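Local coordinates for microcin B17-processing protein McbD (Escherichia coli str. K-12 substr. MG1655, PDB 6GRH) that is required to process the inactive microcin B17 precursor into the active antibiotic peptide, and belongs to the YcaO cyclodehydratase family, at residues L165-M169 and L327-L331; A183-S189 and I211-T217; H197-L202 and C256-V260; P222-T228 and T243-N249. The protein carries 1 engineered substitution. All coordinates share one frame; numbering follows the deposited sequence. Where two conformers were deposited one is given.

Contact 1: L165-M169 and L327-L331; sequences LCEFM and LLNYL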
# COMPACT_ATOMS: atom_id res chain seq x y z
N LEU E 165 19.29 43.63 -3.04
CA LEU E 165 18.85 45.01 -2.79
C LEU E 165 18.00 45.15 -1.53
O LEU E 165 18.18 46.12 -0.78
CB LEU E 165 18.03 45.55 -3.95
CG LEU E 165 18.77 46.19 -5.11
CD1 LEU E 165 17.77 46.50 -6.23
CD2 LEU E 165 19.48 47.46 -4.67
N CYS E 166 17.07 44.21 -1.33
CA CYS E 166 16.21 44.22 -0.15
C CYS E 166 17.03 44.06 1.12
O CYS E 166 16.90 44.83 2.06
CB CYS E 166 15.11 43.15 -0.26
SG CYS E 166 13.82 43.61 -1.45
N GLU E 167 17.94 43.09 1.12
CA GLU E 167 18.80 42.91 2.27
C GLU E 167 19.71 44.12 2.52
O GLU E 167 19.89 44.51 3.66
CB GLU E 167 19.66 41.65 2.15
CG GLU E 167 20.27 41.28 3.48
CD GLU E 167 20.68 39.84 3.51
OE1 GLU E 167 19.76 38.98 3.56
OE2 GLU E 167 21.91 39.58 3.45
N PHE E 168 20.27 44.68 1.46
CA PHE E 168 21.10 45.91 1.54
C PHE E 168 20.32 47.04 2.18
O PHE E 168 20.80 47.68 3.11
CB PHE E 168 21.56 46.31 0.13
CG PHE E 168 22.43 47.55 0.08
CD1 PHE E 168 23.79 47.48 0.34
CD2 PHE E 168 21.88 48.78 -0.27
CE1 PHE E 168 24.59 48.61 0.26
CE2 PHE E 168 22.68 49.92 -0.35
CZ PHE E 168 24.05 49.82 -0.09
N MET E 169 19.10 47.27 1.69
CA MET E 169 18.22 48.27 2.28
C MET E 169 17.96 47.97 3.75
O MET E 169 18.03 48.86 4.58
CB MET E 169 16.89 48.34 1.52
CG MET E 169 16.91 49.34 0.39
SD MET E 169 17.34 50.95 1.07
CE MET E 169 18.57 51.43 -0.11
N LEU E 327 13.91 53.17 -6.67
CA LEU E 327 14.95 52.82 -5.69
C LEU E 327 16.37 52.99 -6.25
O LEU E 327 17.25 53.53 -5.57
CB LEU E 327 14.74 51.41 -5.14
CG LEU E 327 15.81 50.88 -4.19
CD1 LEU E 327 15.92 51.75 -2.96
CD2 LEU E 327 15.53 49.42 -3.80
N LEU E 328 16.59 52.56 -7.49
CA LEU E 328 17.88 52.74 -8.16
C LEU E 328 18.26 54.22 -8.31
O LEU E 328 19.43 54.57 -8.12
CB LEU E 328 17.93 52.03 -9.53
CG LEU E 328 17.95 50.48 -9.57
CD1 LEU E 328 18.18 49.99 -11.00
CD2 LEU E 328 19.01 49.88 -8.67
N ASN E 329 17.30 55.08 -8.67
CA ASN E 329 17.56 56.52 -8.74
C ASN E 329 17.92 57.05 -7.35
O ASN E 329 18.91 57.77 -7.21
CB ASN E 329 16.35 57.31 -9.30
CG ASN E 329 16.19 57.16 -10.82
OD1 ASN E 329 17.00 56.50 -11.50
ND2 ASN E 329 15.15 57.76 -11.35
N TYR E 330 17.15 56.68 -6.34
CA TYR E 330 17.43 57.11 -4.99
C TYR E 330 18.87 56.73 -4.58
O TYR E 330 19.63 57.56 -4.10
CB TYR E 330 16.42 56.51 -4.02
CG TYR E 330 16.80 56.68 -2.57
CD1 TYR E 330 16.57 57.90 -1.90
CD2 TYR E 330 17.42 55.64 -1.87
CE1 TYR E 330 16.93 58.06 -0.57
CE2 TYR E 330 17.79 55.79 -0.55
CZ TYR E 330 17.55 56.99 0.10
OH TYR E 330 17.91 57.13 1.42
N LEU E 331 19.23 55.47 -4.77
CA LEU E 331 20.57 55.00 -4.39
C LEU E 331 21.68 55.71 -5.15
O LEU E 331 22.68 56.11 -4.56
CB LEU E 331 20.71 53.48 -4.56
CG LEU E 331 19.94 52.67 -3.51
CD1 LEU E 331 19.88 51.20 -3.87
CD2 LEU E 331 20.50 52.88 -2.12

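Contact 2: A183-S189 and I211-T217; sequences ANTEISS and IRIFDIT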
# COMPACT_ATOMS: atom_id res chain seq x y z
N ALA E 183 13.53 56.79 13.65
CA ALA E 183 12.60 56.00 12.84
C ALA E 183 11.61 56.94 12.18
O ALA E 183 11.41 58.07 12.64
CB ALA E 183 11.86 55.01 13.73
N ASN E 184 10.96 56.49 11.11
CA ASN E 184 9.99 57.35 10.41
C ASN E 184 8.66 57.38 11.13
O ASN E 184 8.11 58.45 11.38
CB ASN E 184 9.80 56.90 8.96
CG ASN E 184 11.12 56.85 8.21
OD1 ASN E 184 11.85 57.83 8.15
ND2 ASN E 184 11.44 55.68 7.67
N THR E 185 8.15 56.22 11.49
CA THR E 185 6.84 56.12 12.11
C THR E 185 6.77 54.82 12.90
O THR E 185 7.59 53.92 12.71
CB THR E 185 5.72 56.13 11.05
OG1 THR E 185 4.52 56.69 11.60
CG2 THR E 185 5.46 54.74 10.54
N GLU E 186 5.79 54.76 13.80
CA GLU E 186 5.47 53.55 14.54
C GLU E 186 4.14 53.00 13.98
O GLU E 186 3.20 53.76 13.74
CB GLU E 186 5.35 53.85 16.03
CG GLU E 186 5.06 52.60 16.86
CD GLU E 186 5.02 52.83 18.35
OE1 GLU E 186 5.53 53.87 18.82
OE2 GLU E 186 4.52 51.91 19.06
N ILE E 187 4.07 51.69 13.78
CA ILE E 187 2.83 51.00 13.41
C ILE E 187 2.22 50.46 14.69
O ILE E 187 2.94 49.92 15.53
CB ILE E 187 3.07 49.78 12.51
CG1 ILE E 187 3.92 50.13 11.29
CG2 ILE E 187 1.75 49.12 12.11
CD1 ILE E 187 3.41 51.30 10.51
N SER E 188 0.89 50.56 14.81
CA SER E 188 0.23 50.16 16.04
C SER E 188 0.60 48.75 16.44
O SER E 188 0.60 47.83 15.60
CB SER E 188 -1.28 50.22 15.92
OG SER E 188 -1.87 49.74 17.12
N SER E 189 0.93 48.58 17.71
CA SER E 189 1.29 47.28 18.25
C SER E 189 0.06 46.36 18.28
O SER E 189 0.23 45.16 18.28
CB SER E 189 1.93 47.42 19.62
OG SER E 189 1.07 48.13 20.48
N ILE E 211 5.30 44.17 22.17
CA ILE E 211 5.98 44.46 20.91
C ILE E 211 5.92 45.92 20.52
O ILE E 211 4.99 46.65 20.89
CB ILE E 211 5.41 43.63 19.74
CG1 ILE E 211 3.93 43.95 19.51
CG2 ILE E 211 5.60 42.13 20.01
CD1 ILE E 211 3.40 43.44 18.20
N ARG E 212 6.92 46.32 19.73
CA ARG E 212 6.94 47.60 19.06
C ARG E 212 7.29 47.36 17.59
O ARG E 212 8.11 46.50 17.27
CB ARG E 212 7.96 48.54 19.71
CG ARG E 212 7.73 48.84 21.20
CD ARG E 212 6.45 49.61 21.53
NE ARG E 212 6.48 51.01 21.08
CZ ARG E 212 7.18 51.99 21.66
NH1 ARG E 212 7.90 51.77 22.75
NH2 ARG E 212 7.14 53.23 21.15
N ILE E 213 6.65 48.11 16.70
CA ILE E 213 6.85 47.99 15.26
C ILE E 213 7.20 49.37 14.72
O ILE E 213 6.40 50.28 14.82
CB ILE E 213 5.57 47.49 14.56
CG1 ILE E 213 5.07 46.19 15.20
CG2 ILE E 213 5.82 47.33 13.06
CD1 ILE E 213 3.73 45.71 14.66
N PHE E 214 8.37 49.50 14.13
CA PHE E 214 8.85 50.75 13.60
C PHE E 214 9.17 50.63 12.10
O PHE E 214 9.76 49.65 11.67
CB PHE E 214 10.11 51.17 14.35
CG PHE E 214 9.89 51.44 15.82
CD1 PHE E 214 8.91 52.32 16.25
CD2 PHE E 214 10.70 50.83 16.78
CE1 PHE E 214 8.73 52.58 17.61
CE2 PHE E 214 10.53 51.10 18.13
CZ PHE E 214 9.54 51.97 18.54
N ASP E 215 8.78 51.64 11.32
CA ASP E 215 9.31 51.83 9.97
C ASP E 215 10.65 52.58 10.12
O ASP E 215 10.65 53.76 10.48
CB ASP E 215 8.31 52.64 9.13
CG ASP E 215 8.74 52.78 7.67
OD1 ASP E 215 9.89 53.18 7.39
OD2 ASP E 215 7.91 52.50 6.77
N ILE E 216 11.76 51.88 9.84
CA ILE E 216 13.10 52.47 9.93
C ILE E 216 13.76 52.70 8.56
O ILE E 216 14.95 52.92 8.50
CB ILE E 216 14.06 51.61 10.81
CG1 ILE E 216 14.21 50.19 10.25
CG2 ILE E 216 13.56 51.57 12.25
CD1 ILE E 216 15.50 49.52 10.67
N THR E 217 12.98 52.69 7.48
CA THR E 217 13.50 52.87 6.13
C THR E 217 14.48 54.05 6.04
O THR E 217 14.18 55.09 6.58
CB THR E 217 12.34 53.18 5.18
OG1 THR E 217 11.27 52.27 5.45
CG2 THR E 217 12.79 53.08 3.72
O HOH W 1 4.21 49.40 17.80

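Contact 3: H197-L202 and C256-V260; sequences HIDEIL and CKSVV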
# COMPACT_ATOMS: atom_id res chain seq x y z
N HIS E 197 -1.53 33.51 9.77
CA HIS E 197 -0.29 33.13 10.46
C HIS E 197 0.45 34.32 11.08
O HIS E 197 1.13 34.15 12.08
CB HIS E 197 0.63 32.22 9.63
CG HIS E 197 1.31 32.87 8.46
ND1 HIS E 197 0.68 33.06 7.24
CD2 HIS E 197 2.57 33.34 8.31
CE1 HIS E 197 1.54 33.62 6.40
NE2 HIS E 197 2.69 33.81 7.03
N ILE E 198 0.23 35.52 10.54
CA ILE E 198 0.86 36.72 11.06
C ILE E 198 0.15 37.14 12.34
O ILE E 198 0.79 37.42 13.36
CB ILE E 198 0.84 37.86 10.01
CG1 ILE E 198 1.53 37.41 8.72
CG2 ILE E 198 1.48 39.14 10.56
CD1 ILE E 198 2.95 36.91 8.88
N ASP E 199 -1.17 37.15 12.29
CA ASP E 199 -1.98 37.49 13.46
C ASP E 199 -1.83 36.50 14.61
O ASP E 199 -1.85 36.89 15.75
CB ASP E 199 -3.45 37.64 13.04
CG ASP E 199 -3.66 38.81 12.07
OD1 ASP E 199 -2.83 39.76 12.08
OD2 ASP E 199 -4.62 38.79 11.29
N GLU E 200 -1.66 35.22 14.28
CA GLU E 200 -1.38 34.18 15.27
C GLU E 200 -0.06 34.49 16.04
O GLU E 200 -0.03 34.43 17.27
CB GLU E 200 -1.28 32.83 14.57
CG GLU E 200 -1.31 31.62 15.49
CD GLU E 200 -2.70 31.06 15.73
OE1 GLU E 200 -3.73 31.70 15.38
OE2 GLU E 200 -2.75 29.96 16.31
N ILE E 201 1.00 34.82 15.30
CA ILE E 201 2.27 35.22 15.92
C ILE E 201 2.09 36.50 16.74
O ILE E 201 2.48 36.54 17.90
CB ILE E 201 3.41 35.42 14.88
CG1 ILE E 201 3.76 34.11 14.19
CG2 ILE E 201 4.67 36.01 15.54
CD1 ILE E 201 4.46 34.32 12.86
N LEU E 202 1.48 37.53 16.17
CA LEU E 202 1.34 38.79 16.90
C LEU E 202 0.55 38.60 18.20
O LEU E 202 0.96 39.10 19.25
CB LEU E 202 0.71 39.90 16.03
CG LEU E 202 1.61 40.39 14.89
CD1 LEU E 202 0.79 41.15 13.86
CD2 LEU E 202 2.75 41.25 15.40
N CYS E 256 4.60 41.83 7.38
CA CYS E 256 4.36 40.38 7.47
C CYS E 256 5.66 39.59 7.48
O CYS E 256 5.86 38.79 8.38
CB CYS E 256 3.37 39.89 6.40
SG CYS E 256 1.72 40.62 6.63
N LYS E 257 6.56 39.87 6.53
CA LYS E 257 7.86 39.22 6.53
C LYS E 257 8.63 39.49 7.84
O LYS E 257 9.21 38.59 8.42
CB LYS E 257 8.70 39.63 5.31
CG LYS E 257 8.12 39.19 3.95
CD LYS E 257 9.22 38.77 2.95
N SER E 258 8.61 40.73 8.32
CA SER E 258 9.30 41.09 9.57
C SER E 258 8.83 40.26 10.79
O SER E 258 9.64 39.78 11.58
CB SER E 258 9.14 42.57 9.86
OG SER E 258 9.85 42.92 11.02
N VAL E 259 7.52 40.10 10.90
CA VAL E 259 6.93 39.31 11.98
C VAL E 259 7.42 37.85 11.92
O VAL E 259 7.77 37.26 12.95
CB VAL E 259 5.40 39.42 11.95
CG1 VAL E 259 4.71 38.40 12.86
CG2 VAL E 259 5.00 40.82 12.35
N VAL E 260 7.47 37.29 10.71
CA VAL E 260 7.89 35.89 10.53
C VAL E 260 9.40 35.75 10.78
O VAL E 260 9.84 34.74 11.34
CB VAL E 260 7.49 35.33 9.15
CG1 VAL E 260 8.03 33.92 8.97
CG2 VAL E 260 5.99 35.31 9.00

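Contact 4: P222-T228 and T243-N249; sequences PGHAVLT and TGLSYAN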
# COMPACT_ATOMS: atom_id res chain seq x y z
N PRO E 222 12.33 54.90 -1.18
CA PRO E 222 11.08 54.16 -1.41
C PRO E 222 11.01 52.86 -0.64
O PRO E 222 12.00 52.42 -0.04
CB PRO E 222 11.13 53.87 -2.91
CG PRO E 222 12.59 53.74 -3.20
CD PRO E 222 13.23 54.81 -2.35
N GLY E 223 9.84 52.23 -0.68
CA GLY E 223 9.64 50.99 0.04
C GLY E 223 9.63 51.20 1.54
O GLY E 223 9.57 52.34 2.03
N HIS E 224 9.71 50.10 2.27
CA HIS E 224 9.51 50.10 3.71
C HIS E 224 10.38 49.03 4.36
O HIS E 224 10.26 47.85 4.02
CB HIS E 224 8.03 49.86 4.03
CG HIS E 224 7.13 50.92 3.48
ND1 HIS E 224 6.87 52.10 4.14
CD2 HIS E 224 6.47 51.00 2.30
CE1 HIS E 224 6.08 52.86 3.40
NE2 HIS E 224 5.82 52.22 2.28
N ALA E 225 11.27 49.46 5.26
CA ALA E 225 12.02 48.54 6.12
C ALA E 225 11.32 48.54 7.45
O ALA E 225 11.26 49.56 8.12
CB ALA E 225 13.45 49.01 6.29
N VAL E 226 10.74 47.41 7.82
CA VAL E 226 9.96 47.34 9.05
C VAL E 226 10.70 46.52 10.08
O VAL E 226 11.05 45.38 9.81
CB VAL E 226 8.55 46.78 8.77
CG1 VAL E 226 7.79 46.59 10.07
CG2 VAL E 226 7.79 47.75 7.86
N LEU E 227 10.92 47.11 11.26
CA LEU E 227 11.62 46.47 12.36
C LEU E 227 10.58 46.12 13.39
O LEU E 227 9.85 47.00 13.84
CB LEU E 227 12.64 47.44 12.99
CG LEU E 227 13.49 46.90 14.14
CD1 LEU E 227 14.42 45.80 13.69
CD2 LEU E 227 14.27 48.05 14.78
N THR E 228 10.49 44.84 13.74
CA THR E 228 9.61 44.37 14.80
C THR E 228 10.50 44.06 16.00
O THR E 228 11.58 43.47 15.84
CB THR E 228 8.81 43.12 14.39
OG1 THR E 228 9.62 42.28 13.55
CG2 THR E 228 7.53 43.49 13.64
N THR E 243 13.83 40.07 17.60
CA THR E 243 13.64 41.10 16.60
C THR E 243 13.48 40.49 15.24
O THR E 243 13.92 39.37 15.01
CB THR E 243 14.79 42.15 16.62
OG1 THR E 243 14.56 43.15 15.61
CG2 THR E 243 16.13 41.53 16.36
N GLY E 244 12.82 41.21 14.36
CA GLY E 244 12.68 40.84 12.97
C GLY E 244 12.76 42.08 12.11
O GLY E 244 12.40 43.18 12.55
N LEU E 245 13.23 41.91 10.89
CA LEU E 245 13.41 43.00 9.97
C LEU E 245 13.16 42.53 8.55
O LEU E 245 13.62 41.46 8.15
CB LEU E 245 14.84 43.52 10.08
CG LEU E 245 15.26 44.65 9.13
CD1 LEU E 245 14.47 45.92 9.37
CD2 LEU E 245 16.74 44.90 9.33
N SER E 246 12.46 43.36 7.78
CA SER E 246 12.30 43.08 6.38
C SER E 246 12.01 44.34 5.60
O SER E 246 11.37 45.25 6.12
CB SER E 246 11.19 42.05 6.20
OG SER E 246 11.06 41.71 4.84
N TYR E 247 12.48 44.37 4.36
CA TYR E 247 12.23 45.47 3.45
C TYR E 247 11.44 44.94 2.26
O TYR E 247 11.81 43.93 1.67
CB TYR E 247 13.54 46.07 2.97
CG TYR E 247 13.39 47.15 1.93
CD1 TYR E 247 13.44 46.85 0.57
CD2 TYR E 247 13.19 48.48 2.31
CE1 TYR E 247 13.32 47.84 -0.39
CE2 TYR E 247 13.07 49.48 1.35
CZ TYR E 247 13.13 49.16 0.00
OH TYR E 247 13.02 50.15 -0.95
N ALA E 248 10.39 45.66 1.90
CA ALA E 248 9.62 45.38 0.69
C ALA E 248 9.02 46.69 0.17
O ALA E 248 9.07 47.72 0.86
CB ALA E 248 8.55 44.34 0.99
N ASN E 249 8.48 46.66 -1.06
CA ASN E 249 7.77 47.82 -1.63
C ASN E 249 6.48 48.11 -0.88
O ASN E 249 6.13 49.26 -0.66
CB ASN E 249 7.43 47.59 -3.10
CG ASN E 249 8.63 47.73 -4.00
OD1 ASN E 249 9.57 48.48 -3.71
ND2 ASN E 249 8.61 47.00 -5.13

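Contact 1: L165-M169 and L327-L331
Leu165, Phe168 and Met169 on helix 157-180 meet Leu327, Leu328 and Leu331 on helix 327-334 in an apolar helix-helix contact of the YcaO fold. The local axes run 46° apart and come no closer than 12.9 Å, so the backbones stay well separated and only the outer parts of the side chains touch. Leu331 is central. Its CD1 methyl lies 3.8 Å from Leu165 CD2, the two leucines lying alongside each other and pointing opposite ways. The other methyl of Leu331, CD2, sits at the rim of the Phe168 ring, 4.1 Å from CE2 and close to the ring plane. Phe168 presents that edge because its CG stands anti to the backbone N (chi1 -180°). The same ring makes an edge-to-face pair with Phe362, while Leu165 and Phe168 both rest on Ile357 of strand 350-358. Met169 turns its thioether end toward Leu327 and Leu331, but it was modelled in two conformers and the position of CE in the one described is doubtful. Tyr330 takes a lesser part, its phenol oxygen being bonded to Pro219 O. On the flank of the contact, Leu328 also packs against Arg23 of the neighbouring McbB chain. Leu165 CD1 completes the set, 4.3 Å from Leu328 CD2 and almost as near to Leu327 CD2, at 4.4 Å.

Contact 2: A183-S189 and I211-T217
Asp215 OD1 is gripped by three donors: the Asn184 amide from across the contact, and the backbone N and hydroxyl of Thr217, two residues further along the same chain, the backbone bond closing an Asx turn. Here strand 182-187 pairs antiparallel with strand 210-215 in a mixed sheet, the two being linked through helix 196-208. Asn184 ND2 donates to Asp215 OD1 at 3.0 Å and to Thr217 O at 3.0 Å, both acceptors lying close to the amide plane. It meets the aspartate oxygen from above the carboxylate, 39° out of plane, but uses a lone pair of the threonine carbonyl. The backbone of Asn184 adds a bond of its own, N to Asp215 O at 2.8 Å. Further along, Glu186 and Arg212 form a salt bridge in which the guanidinium comes side-on: NH2 reaches OE1 of Glu186 at 2.9 Å and NE reaches OE2 at 3.0 Å. The first of these is almost straight (177°), yet the carboxylate plane is turned 41° from the guanidinium. Extended beyond CG, Glu186 also brings OE1 to the edge of the Phe214 ring, 3.7 Å from CE1. Ile187 CB and Ile213 CG2 pack on the other face of the sheet. A water bridges the strands beside the salt bridge, donating to Glu186 OE2 and Ile187 O and accepting from Ile213 N at 3.0 Å.

Contact 3: H197-L202 and C256-V260
Ile198 reaches from helix 196-208 to helix 251-275, and its two branches part at CB. With chi1 at -57° the CG1 branch lies beside its own backbone N, where CG1 meets the sulfur of Cys256, 3.8 Å from SG. A second bend at chi2 (-56°) carries CD1 on to the Val260 CG2 methyl at 3.4 Å, tighter than usual for two carbons. The tip also rests 3.5 Å from Cys256 O, a carbonyl already engaged in its own helix by Val260 N. The other branch, CG2, turns to Val259 and lies 4.0 Å from CG1. Val259 is gripped from several directions: Ile201 slides past it with CG2 3.6 Å from the same CG1 methyl, and Leu202 crosses it at about a right angle, with CD2 3.8 Å from Val259 CG2. At the end of the contact the His197 ring offers its edge to Val260 CG2. The local axes are 9.7 Å apart and inclined at 50°. Helix 196-208, the link between strands 182-187 and 210-215, thus packs on the helix that follows strand 241-248 of the same YcaO sheet. Glu200, elsewhere on the first helix, bonds to Asn23 and makes a salt bridge with Arg63 of the McbC chain. Between these segments the contact is made by methyls, methylenes and one sulfur, so it depends on close fit and not on directed bonds.

Contact 4: P222-T228 and T243-N249
Ala225 and Leu227 share one face of a beta hairpin with Leu245 and Tyr247, and these four side chains form its apolar centre. Ala225 CB lies 4.0 Å from Tyr247 CD2, while Leu227 CD1 approaches Leu245 CB at 4.3 Å. Leu245 folds its CD1 back over the neighbouring strand, 3.5 Å from Val226 O. Around this centre runs the antiparallel ladder, with His224-Ala248, Val226-Ser246 and Thr228-Gly244 as hydrogen-bonded pairs and Ala225-Tyr247 and Leu227-Leu245 as non-hydrogen-bonded ones. Val226 N to Ser246 O is typical of its shorter bonds, at 2.8 Å. At one end a chi1 of 175° swings the Tyr247 ring away from its own backbone N and alongside the start of the partner strand, until OH donates to Pro222 O at 2.6 Å. That hydroxyl sits 55° above the carbonyl plane, although the carbonyl oxygen itself is at the ring's edge. The phenol also passes close to Gly223, with OH 3.6 Å from CA. At the other end Thr228 O takes two bonds, from Gly244 N and from Thr243 OG1 (3.0 Å), which arrive from opposite faces of the carbonyl plane. His224 is held outside the pair, ND1 by Asp215 and NE2 by Ser323. Helix 157-180 packs on the face carrying Leu227, Leu245 and Tyr247, through Tyr177, Glu170 and Met169; helix 251-275 lies against the face of Val226, Ser246 and Ala248; and strand 210-215 bonds to strand 224-231 alongside.

In the fold
Contact 4 lies among the other three. Contact 2 continues the same sheet, its centre 9 Å away, and the neighbouring strands are joined by Phe214 O and Leu227 N at 2.8 Å and by Thr217 OG1 and Ala225 N. Contact 3 reaches contact 4 through Ser258, whose OG lies 2.6 Å from Thr228 OG1 and also bonds to Val226 O. It touches contact 2 where Leu202 CD2 meets Ile211 CD1 at 3.6 Å. Contact 1 stands on the other side of the hairpin, centred 12 Å from contact 4, with Leu327 packed against Pro222 and Met169 against Tyr247. Contacts 1 and 3 are farthest apart, with centres about 24 Å from each other.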